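Local coordinates for protein nigritoxine (Vibrio nigripulchritudo, PDB 5M41) that is a bacterial toxin that acts on crustaceans and insects, at residues His660-Ile671 against Pro709-Thr719. Residues are numbered along the deposited sequence; the frame is centred on the assembly and turned at random.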
loop_
_atom_site.group_PDB
_atom_site.type_symbol
_atom_site.label_atom_id
_atom_site.label_comp_id
_atom_site.label_asym_id
_atom_site.label_seq_id
_atom_site.Cartn_x
_atom_site.Cartn_y
_atom_site.Cartn_z
ATOM N N HIS A 660 -37.719 -17.439 32.829
ATOM C CA HIS A 660 -37.661 -17.192 31.387
ATOM C C HIS A 660 -37.555 -18.507 30.653
ATOM O O HIS A 660 -36.655 -19.301 30.932
ATOM C CB HIS A 660 -36.479 -16.287 31.029
ATOM C CG HIS A 660 -36.518 -14.928 31.680
ATOM N ND1 HIS A 660 -37.175 -13.881 31.138
ATOM C CD2 HIS A 660 -35.950 -14.462 32.864
ATOM C CE1 HIS A 660 -37.046 -12.800 31.944
ATOM N NE2 HIS A 660 -36.295 -13.156 32.994
ATOM N N SER A 661 -38.474 -18.764 29.722
ATOM C CA SER A 661 -38.388 -19.952 28.873
ATOM C C SER A 661 -37.283 -19.737 27.822
ATOM O O SER A 661 -37.164 -18.651 27.251
ATOM C CB SER A 661 -39.726 -20.246 28.186
ATOM O OG SER A 661 -40.763 -20.387 29.146
ATOM N N LEU A 662 -36.496 -20.778 27.577
ATOM C CA LEU A 662 -35.341 -20.691 26.679
ATOM C C LEU A 662 -35.561 -21.504 25.415
ATOM O O LEU A 662 -36.290 -22.501 25.428
ATOM C CB LEU A 662 -34.062 -21.151 27.391
ATOM C CG LEU A 662 -33.669 -20.390 28.665
ATOM C CD1 LEU A 662 -32.285 -20.801 29.131
ATOM C CD2 LEU A 662 -33.737 -18.881 28.458
ATOM N N THR A 663 -34.956 -21.064 24.312
ATOM C CA THR A 663 -34.913 -21.888 23.121
ATOM C C THR A 663 -33.642 -22.723 23.193
ATOM O O THR A 663 -32.878 -22.615 24.147
ATOM C CB THR A 663 -34.850 -21.047 21.842
ATOM O OG1 THR A 663 -33.593 -20.366 21.809
ATOM C CG2 THR A 663 -36.020 -20.048 21.758
ATOM N N THR A 664 -33.417 -23.559 22.189
ATOM C CA THR A 664 -32.189 -24.354 22.092
ATOM C C THR A 664 -31.168 -23.651 21.177
ATOM O O THR A 664 -30.088 -24.173 20.923
ATOM C CB THR A 664 -32.517 -25.737 21.510
ATOM O OG1 THR A 664 -33.149 -25.546 20.235
ATOM C CG2 THR A 664 -33.494 -26.512 22.451
ATOM N N TYR A 665 -31.516 -22.465 20.687
ATOM C CA TYR A 665 -30.606 -21.641 19.880
ATOM C C TYR A 665 -29.598 -20.950 20.780
ATOM O O TYR A 665 -29.971 -20.337 21.784
ATOM C CB TYR A 665 -31.391 -20.585 19.100
ATOM C CG TYR A 665 -30.563 -19.766 18.140
ATOM C CD1 TYR A 665 -30.238 -20.275 16.876
ATOM C CD2 TYR A 665 -30.153 -18.458 18.457
ATOM C CE1 TYR A 665 -29.498 -19.536 15.972
ATOM C CE2 TYR A 665 -29.408 -17.699 17.545
ATOM C CZ TYR A 665 -29.085 -18.260 16.304
ATOM O OH TYR A 665 -28.366 -17.570 15.360
ATOM N N THR A 666 -28.322 -21.052 20.431
ATOM C CA THR A 666 -27.270 -20.560 21.322
ATOM C C THR A 666 -26.593 -19.332 20.735
ATOM O O THR A 666 -26.644 -19.114 19.520
ATOM C CB THR A 666 -26.185 -21.626 21.547
ATOM O OG1 THR A 666 -25.479 -21.822 20.315
ATOM C CG2 THR A 666 -26.809 -22.966 22.020
ATOM N N LEU A 667 -25.945 -18.547 21.600
ATOM C CA LEU A 667 -25.088 -17.447 21.165
ATOM C C LEU A 667 -24.012 -17.959 20.209
ATOM O O LEU A 667 -23.649 -17.267 19.263
ATOM C CB LEU A 667 -24.427 -16.745 22.363
ATOM C CG LEU A 667 -23.534 -15.542 22.022
ATOM C CD1 LEU A 667 -24.323 -14.383 21.415
ATOM C CD2 LEU A 667 -22.792 -15.053 23.254
ATOM N N GLN A 668 -23.491 -19.155 20.470
ATOM C CA GLN A 668 -22.541 -19.781 19.544
ATOM C C GLN A 668 -23.103 -19.946 18.115
ATOM O O GLN A 668 -22.409 -19.638 17.141
ATOM C CB GLN A 668 -22.070 -21.134 20.075
ATOM C CG GLN A 668 -20.758 -21.561 19.440
ATOM C CD GLN A 668 -20.355 -22.972 19.803
ATOM O OE1 GLN A 668 -19.230 -23.195 20.254
ATOM N NE2 GLN A 668 -21.262 -23.937 19.604
ATOM N N ASP A 669 -24.346 -20.416 17.981
ATOM C CA ASP A 669 -24.954 -20.507 16.643
ATOM C C ASP A 669 -24.930 -19.134 15.970
ATOM O O ASP A 669 -24.597 -19.024 14.790
ATOM C CB ASP A 669 -26.403 -20.974 16.707
ATOM C CG ASP A 669 -26.561 -22.416 17.172
ATOM O OD1 ASP A 669 -25.605 -23.226 17.097
ATOM O OD2 ASP A 669 -27.682 -22.716 17.631
ATOM N N PHE A 670 -25.289 -18.099 16.735
ATOM C CA PHE A 670 -25.339 -16.718 16.251
ATOM C C PHE A 670 -23.969 -16.260 15.786
ATOM O O PHE A 670 -23.798 -15.769 14.658
ATOM C CB PHE A 670 -25.886 -15.772 17.345
ATOM C CG PHE A 670 -25.974 -14.336 16.915
ATOM C CD1 PHE A 670 -26.991 -13.914 16.065
ATOM C CD2 PHE A 670 -25.061 -13.395 17.382
ATOM C CE1 PHE A 670 -27.086 -12.589 15.666
ATOM C CE2 PHE A 670 -25.148 -12.062 16.992
ATOM C CZ PHE A 670 -26.159 -11.662 16.127
ATOM N N ILE A 671 -22.984 -16.482 16.644
ATOM C CA ILE A 671 -21.616 -16.056 16.373
ATOM C C ILE A 671 -21.056 -16.767 15.142
ATOM O O ILE A 671 -20.448 -16.131 14.269
ATOM C CB ILE A 671 -20.720 -16.243 17.624
ATOM C CG1 ILE A 671 -21.079 -15.190 18.693
ATOM C CG2 ILE A 671 -19.235 -16.195 17.265
ATOM C CD1 ILE A 671 -20.273 -15.309 19.986
ATOM N N PRO A 709 -20.435 -18.901 24.945
ATOM C CA PRO A 709 -21.391 -18.847 23.842
ATOM C C PRO A 709 -22.268 -20.107 23.700
ATOM O O PRO A 709 -23.461 -19.991 23.387
ATOM C CB PRO A 709 -20.494 -18.606 22.620
ATOM C CG PRO A 709 -19.307 -17.866 23.187
ATOM C CD PRO A 709 -19.068 -18.543 24.513
ATOM N N ASP A 710 -21.710 -21.292 23.937
ATOM C CA ASP A 710 -22.526 -22.517 23.812
ATOM C C ASP A 710 -23.419 -22.833 25.032
ATOM O O ASP A 710 -24.217 -23.758 24.970
ATOM C CB ASP A 710 -21.662 -23.739 23.457
ATOM C CG ASP A 710 -20.563 -24.000 24.481
ATOM O OD1 ASP A 710 -20.538 -23.346 25.545
ATOM O OD2 ASP A 710 -19.707 -24.866 24.220
ATOM N N THR A 711 -23.281 -22.080 26.125
ATOM C CA THR A 711 -24.146 -22.276 27.308
ATOM C C THR A 711 -25.191 -21.147 27.446
ATOM O O THR A 711 -26.004 -21.138 28.372
ATOM C CB THR A 711 -23.340 -22.454 28.626
ATOM O OG1 THR A 711 -22.527 -21.303 28.884
ATOM C CG2 THR A 711 -22.429 -23.714 28.580
ATOM N N LEU A 712 -25.152 -20.203 26.509
ATOM C CA LEU A 712 -26.095 -19.099 26.461
ATOM C C LEU A 712 -27.196 -19.335 25.440
ATOM O O LEU A 712 -26.936 -19.337 24.228
ATOM C CB LEU A 712 -25.362 -17.784 26.171
ATOM C CG LEU A 712 -24.529 -17.224 27.345
ATOM C CD1 LEU A 712 -23.563 -16.158 26.857
ATOM C CD2 LEU A 712 -25.442 -16.662 28.424
ATOM N N PHE A 713 -28.423 -19.506 25.920
ATOM C CA PHE A 713 -29.560 -19.750 25.015
ATOM C C PHE A 713 -30.446 -18.507 24.784
ATOM O O PHE A 713 -30.679 -17.731 25.694
ATOM C CB PHE A 713 -30.418 -20.925 25.507
ATOM C CG PHE A 713 -29.657 -22.211 25.676
ATOM C CD1 PHE A 713 -29.479 -23.085 24.600
ATOM C CD2 PHE A 713 -29.135 -22.569 26.921
ATOM C CE1 PHE A 713 -28.778 -24.276 24.754
ATOM C CE2 PHE A 713 -28.439 -23.764 27.086
ATOM C CZ PHE A 713 -28.252 -24.615 25.998
ATOM N N LEU A 714 -30.949 -18.342 23.561
ATOM C CA LEU A 714 -31.853 -17.240 23.248
ATOM C C LEU A 714 -33.185 -17.446 23.991
ATOM O O LEU A 714 -33.711 -18.556 23.971
ATOM C CB LEU A 714 -32.082 -17.186 21.730
ATOM C CG LEU A 714 -33.026 -16.120 21.148
ATOM C CD1 LEU A 714 -32.318 -14.778 21.047
ATOM C CD2 LEU A 714 -33.486 -16.534 19.757
ATOM N N ASP A 715 -33.698 -16.394 24.646
ATOM C CA ASP A 715 -35.034 -16.409 25.273
ATOM C C ASP A 715 -36.086 -16.715 24.236
ATOM O O ASP A 715 -36.018 -16.206 23.108
ATOM C CB ASP A 715 -35.430 -15.043 25.866
ATOM C CG ASP A 715 -34.639 -14.673 27.074
ATOM O OD1 ASP A 715 -33.739 -15.459 27.461
ATOM O OD2 ASP A 715 -34.908 -13.581 27.633
ATOM N N VAL A 716 -37.094 -17.482 24.634
ATOM C CA VAL A 716 -38.238 -17.704 23.754
ATOM C C VAL A 716 -38.808 -16.341 23.314
ATOM O O VAL A 716 -39.175 -16.150 22.130
ATOM C CB VAL A 716 -39.304 -18.601 24.431
ATOM C CG1 VAL A 716 -40.644 -18.524 23.704
ATOM C CG2 VAL A 716 -38.816 -20.049 24.484
ATOM N N ALA A 717 -38.838 -15.388 24.247
ATOM C CA ALA A 717 -39.415 -14.060 23.989
ATOM C C ALA A 717 -38.638 -13.261 22.919
ATOM O O ALA A 717 -39.197 -12.364 22.276
ATOM C CB ALA A 717 -39.551 -13.261 25.289
ATOM N N SER A 718 -37.359 -13.589 22.730
ATOM C CA SER A 718 -36.541 -12.929 21.713
ATOM C C SER A 718 -36.630 -13.589 20.309
ATOM O O SER A 718 -36.041 -13.081 19.344
ATOM C CB SER A 718 -35.091 -12.919 22.170
ATOM O OG SER A 718 -34.931 -12.114 23.317
ATOM N N THR A 719 -37.336 -14.717 20.211
ATOM C CA THR A 719 -37.409 -15.500 18.963
ATOM C C THR A 719 -37.672 -14.664 17.709
ATOM O O THR A 719 -36.870 -14.684 16.761
ATOM C CB THR A 719 -38.483 -16.597 19.048
ATOM O OG1 THR A 719 -38.136 -17.492 20.103
ATOM C CG2 THR A 719 -38.588 -17.411 17.683
#
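F713 lies alongside T666, whose CG2 approaches the ring obliquely at 3.6 Å from F713 CE1, the two side chains running the same way on one face of an antiparallel strand pairing interrupted by a beta bulge. The register slips by two residues between the L662–D715 and T666–F713 pairs, both non-hydrogen-bonded, and the chain turns a corner at T664, whose carbonyl O meets the F713 ring edge in plane. The backbones of F713 and D715 bond to R652 and H650 of strand 649-652, so 660-671 adds to the far side of that sheet's edge strand.

The bulge is fastened at L714. Its N donates to Y665 O, while its O receives both T663 N, nearly straight at 170°, and T663 OG1, each at 2.8 Å. With chi1 at 67°, T663 OG1 sits between its own N and carbonyl carbon, where it also accepts from Y665 N in an ST turn. Farther on, T666 and D669 form a capping box at the start of helix 667-676, and L667 N reaches L712 O at 2.9 Å. L667 CD2 packs on L712 CD1 at 3.8 Å, with A702 of helix 688-704 touching both side chains. D715, salt-bridged to R652, sets OD1 3.6 Å from L662 CD2. In the first turn of helix 667-676, Q668 N bonds to P709 O from above the carbonyl plane, 65° out of it.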